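Long-range contact in sulfur carrier protein CysO (Mycobacterium tuberculosis, PDB 3DWG), which probably donates sulfur, as a C-terminal thiocarboxylate, to the CysM-dependent pathway of cysteine biosynthesis: residues C[10-23]-C[34-46]. Numbering follows the deposited sequence.
Sequences ILRPHTGGQKSVSA and DLEANYSGISERL
Both ring nitrogens of H14 are used across the contact, in opposite senses. ND1 donates to S40 O at 3.3 Å with an N-H...O angle of 168°, the oxygen lying close to the ring plane. NE2 accepts from R45 NH1 at 3.0 Å, again near the ring plane and within the guanidinium plane, although the two planes are 54° apart. This pairing is consistent with a neutral imidazole protonated at ND1. R45 gets there by bending its chain at the second and third torsions, which lays its guanidinium over L11, whose CD2 sits 3.7 Å above the plane's centre. One water donates to both S40 O and H14 O, so S40 O takes a second proton beside that of H14 ND1.

In this ubiquitin-like fold of the ThiS family, the loop leading into strand 20-23, outermost in this chain's sheet, thus meets the turn between helices 28-38 and 42-46. G41, in that type II turn, passes close to the imidazole: its O is 3.6 Å from H14 CE1. E36 OE2 accepts from G41 N within the turn, and OE1 accepts from S43 N just after it.

Further along, T15 CG2 stands over one face of the Y39 ring, 4.0 Å from the centroid and 21° off the normal, a CH-pi contact; N38 CB covers the opposite face. Y39 OH reaches S22 O through one water. A second water donates to S22 O and D34 OD2 and accepts from N38 ND2; that carboxylate oxygen also takes the S24 amide. V21 CG2 and L35 CD2, from two buried residues, meet at 3.7 Å.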
# COMPACT_ATOMS: atom_id res chain seq x y z
N ILE C 10 -8.33 1.57 -32.40
CA ILE C 10 -8.65 0.50 -33.34
C ILE C 10 -9.86 0.80 -34.25
O ILE C 10 -9.94 0.28 -35.35
CB ILE C 10 -8.78 -0.82 -32.61
CG1 ILE C 10 -8.81 -1.97 -33.59
CG2 ILE C 10 -9.99 -0.81 -31.62
CD1 ILE C 10 -8.98 -3.32 -32.93
N LEU C 11 -10.75 1.67 -33.79
CA LEU C 11 -11.95 1.98 -34.59
C LEU C 11 -11.90 3.30 -35.32
O LEU C 11 -12.86 3.69 -36.05
CB LEU C 11 -13.22 1.96 -33.72
CG LEU C 11 -13.56 0.62 -33.07
CD1 LEU C 11 -14.77 0.85 -32.19
CD2 LEU C 11 -13.81 -0.41 -34.20
N ARG C 12 -10.80 4.03 -35.14
CA ARG C 12 -10.68 5.36 -35.75
C ARG C 12 -10.59 5.39 -37.30
O ARG C 12 -10.86 6.42 -37.90
CB ARG C 12 -9.51 6.10 -35.11
CG ARG C 12 -9.86 6.62 -33.72
CD ARG C 12 -8.64 7.29 -33.05
NE ARG C 12 -8.81 7.18 -31.60
CZ ARG C 12 -7.89 7.47 -30.69
NH1 ARG C 12 -6.71 7.94 -31.07
NH2 ARG C 12 -8.18 7.30 -29.40
N PRO C 13 -10.21 4.28 -37.92
CA PRO C 13 -10.35 4.30 -39.39
C PRO C 13 -11.79 4.47 -39.86
O PRO C 13 -12.00 4.78 -41.05
CB PRO C 13 -9.88 2.89 -39.77
CG PRO C 13 -8.86 2.57 -38.73
CD PRO C 13 -9.58 3.03 -37.47
N HIS C 14 -12.77 4.23 -38.98
CA HIS C 14 -14.17 4.44 -39.37
C HIS C 14 -14.62 5.85 -39.19
O HIS C 14 -15.65 6.27 -39.76
CB HIS C 14 -15.09 3.51 -38.57
CG HIS C 14 -14.86 2.08 -38.88
ND1 HIS C 14 -15.50 1.45 -39.93
CD2 HIS C 14 -14.05 1.16 -38.32
CE1 HIS C 14 -15.08 0.20 -40.00
NE2 HIS C 14 -14.19 -0.00 -39.04
N THR C 15 -13.89 6.60 -38.37
CA THR C 15 -14.28 7.94 -38.03
C THR C 15 -13.31 8.97 -38.62
O THR C 15 -13.19 10.06 -38.09
CB THR C 15 -14.36 8.14 -36.51
OG1 THR C 15 -13.10 7.74 -35.91
CG2 THR C 15 -15.49 7.29 -35.92
N GLY C 16 -12.65 8.63 -39.72
CA GLY C 16 -11.69 9.56 -40.33
C GLY C 16 -10.55 9.93 -39.41
O GLY C 16 -9.99 11.05 -39.48
N GLY C 17 -10.22 9.03 -38.51
CA GLY C 17 -9.20 9.28 -37.53
C GLY C 17 -9.56 10.04 -36.27
O GLY C 17 -8.74 10.23 -35.44
N GLN C 18 -10.81 10.43 -36.14
CA GLN C 18 -11.23 11.26 -35.03
C GLN C 18 -11.39 10.43 -33.75
O GLN C 18 -11.98 9.39 -33.79
CB GLN C 18 -12.55 11.95 -35.34
CG GLN C 18 -12.53 12.93 -36.51
CD GLN C 18 -13.93 13.31 -36.92
OE1 GLN C 18 -14.54 12.69 -37.76
NE2 GLN C 18 -14.44 14.30 -36.29
N LYS C 19 -10.92 10.95 -32.64
CA LYS C 19 -10.94 10.22 -31.39
C LYS C 19 -12.18 10.44 -30.60
O LYS C 19 -12.45 9.70 -29.72
CB LYS C 19 -9.69 10.48 -30.55
CG LYS C 19 -9.68 11.71 -29.71
CD LYS C 19 -8.36 11.84 -28.93
CE LYS C 19 -7.26 11.06 -29.60
NZ LYS C 19 -5.84 11.41 -29.21
N SER C 20 -12.89 11.51 -30.92
CA SER C 20 -14.10 11.88 -30.25
C SER C 20 -15.11 12.49 -31.20
O SER C 20 -14.78 13.39 -31.91
CB SER C 20 -13.79 12.87 -29.16
OG SER C 20 -14.95 13.31 -28.53
N VAL C 21 -16.32 11.98 -31.23
CA VAL C 21 -17.32 12.39 -32.19
C VAL C 21 -18.63 12.60 -31.52
O VAL C 21 -18.85 12.07 -30.51
CB VAL C 21 -17.46 11.39 -33.32
CG1 VAL C 21 -16.17 11.22 -34.02
CG2 VAL C 21 -17.98 10.07 -32.82
N SER C 22 -19.48 13.45 -32.09
CA SER C 22 -20.81 13.64 -31.57
C SER C 22 -21.74 12.60 -32.13
O SER C 22 -21.57 12.16 -33.26
CB SER C 22 -21.39 15.00 -32.00
OG SER C 22 -20.58 16.03 -31.53
N ALA C 23 -22.77 12.30 -31.37
CA ALA C 23 -23.80 11.38 -31.80
C ALA C 23 -25.07 11.81 -31.11
O ALA C 23 -25.04 12.59 -30.18
CB ALA C 23 -23.43 9.93 -31.45
N ASP C 34 -26.86 6.07 -35.04
CA ASP C 34 -26.45 7.39 -35.48
C ASP C 34 -24.98 7.33 -35.89
O ASP C 34 -24.60 7.85 -36.94
CB ASP C 34 -26.65 8.43 -34.38
CG ASP C 34 -26.45 9.83 -34.88
OD1 ASP C 34 -27.23 10.27 -35.79
OD2 ASP C 34 -25.52 10.53 -34.44
N LEU C 35 -24.18 6.62 -35.10
CA LEU C 35 -22.75 6.48 -35.44
C LEU C 35 -22.60 5.81 -36.79
O LEU C 35 -21.80 6.23 -37.63
CB LEU C 35 -22.00 5.64 -34.37
CG LEU C 35 -21.69 6.41 -33.07
CD1 LEU C 35 -21.19 5.43 -32.04
CD2 LEU C 35 -20.65 7.52 -33.32
N GLU C 36 -23.34 4.72 -37.00
CA GLU C 36 -23.35 4.04 -38.29
C GLU C 36 -23.78 4.95 -39.45
O GLU C 36 -23.17 4.91 -40.55
CB GLU C 36 -24.26 2.81 -38.24
CG GLU C 36 -24.29 2.01 -39.55
CD GLU C 36 -22.97 1.32 -39.89
OE1 GLU C 36 -22.20 0.93 -38.98
OE2 GLU C 36 -22.71 1.16 -41.09
N ALA C 37 -24.77 5.81 -39.21
CA ALA C 37 -25.22 6.77 -40.28
C ALA C 37 -24.08 7.67 -40.70
O ALA C 37 -23.98 8.04 -41.86
CB ALA C 37 -26.43 7.61 -39.82
N ASN C 38 -23.23 8.08 -39.75
CA ASN C 38 -22.16 9.03 -40.07
C ASN C 38 -20.81 8.37 -40.39
O ASN C 38 -19.99 8.98 -41.07
CB ASN C 38 -21.99 10.08 -38.96
CG ASN C 38 -23.18 10.99 -38.84
OD1 ASN C 38 -23.53 11.68 -39.80
ND2 ASN C 38 -23.83 10.99 -37.67
N TYR C 39 -20.64 7.13 -39.92
CA TYR C 39 -19.33 6.42 -39.92
C TYR C 39 -19.52 4.96 -40.31
O TYR C 39 -19.44 4.02 -39.49
CB TYR C 39 -18.61 6.56 -38.56
CG TYR C 39 -18.54 8.00 -38.05
CD1 TYR C 39 -19.35 8.43 -37.01
CD2 TYR C 39 -17.69 8.95 -38.67
CE1 TYR C 39 -19.32 9.75 -36.56
CE2 TYR C 39 -17.65 10.24 -38.22
CZ TYR C 39 -18.45 10.66 -37.18
OH TYR C 39 -18.40 11.96 -36.75
N SER C 40 -19.80 4.77 -41.60
CA SER C 40 -20.14 3.49 -42.16
C SER C 40 -19.22 2.39 -41.68
O SER C 40 -18.00 2.57 -41.68
CB SER C 40 -20.08 3.61 -43.69
OG SER C 40 -20.66 2.48 -44.32
N GLY C 41 -19.80 1.26 -41.27
CA GLY C 41 -19.05 0.05 -40.92
C GLY C 41 -18.75 -0.04 -39.43
O GLY C 41 -18.28 -1.09 -38.96
N ILE C 42 -19.01 1.04 -38.69
CA ILE C 42 -18.57 1.06 -37.29
C ILE C 42 -19.44 0.10 -36.48
O ILE C 42 -18.92 -0.62 -35.67
CB ILE C 42 -18.46 2.50 -36.67
CG1 ILE C 42 -17.58 2.48 -35.40
CG2 ILE C 42 -19.85 3.18 -36.41
CD1 ILE C 42 -17.25 3.84 -34.84
N SER C 43 -20.75 0.06 -36.73
CA SER C 43 -21.61 -0.77 -35.87
C SER C 43 -21.28 -2.25 -35.94
O SER C 43 -21.28 -2.93 -34.91
CB SER C 43 -23.10 -0.54 -36.12
OG SER C 43 -23.38 -0.75 -37.47
N GLU C 44 -20.96 -2.75 -37.13
CA GLU C 44 -20.58 -4.13 -37.28
C GLU C 44 -19.36 -4.52 -36.43
O GLU C 44 -19.25 -5.67 -36.00
CB GLU C 44 -20.32 -4.45 -38.76
N ARG C 45 -18.46 -3.56 -36.21
CA ARG C 45 -17.29 -3.78 -35.36
C ARG C 45 -17.61 -3.88 -33.87
O ARG C 45 -16.87 -4.49 -33.09
CB ARG C 45 -16.25 -2.64 -35.54
CG ARG C 45 -15.84 -2.31 -36.99
CD ARG C 45 -14.92 -3.34 -37.61
NE ARG C 45 -13.75 -3.66 -36.76
CZ ARG C 45 -12.60 -2.97 -36.70
NH1 ARG C 45 -12.42 -1.85 -37.41
NH2 ARG C 45 -11.63 -3.40 -35.89
N LEU C 46 -18.74 -3.31 -33.47
CA LEU C 46 -19.18 -3.33 -32.08
C LEU C 46 -19.99 -4.57 -31.72
O LEU C 46 -20.11 -4.94 -30.55
CB LEU C 46 -20.05 -2.10 -31.82
CG LEU C 46 -19.41 -0.73 -32.06
CD1 LEU C 46 -20.38 0.36 -31.70
CD2 LEU C 46 -18.13 -0.63 -31.16
O HOH W 1 -16.34 4.63 -42.28
O HOH W 2 -22.72 10.20 -35.08
O HOH W 3 -20.16 13.21 -35.36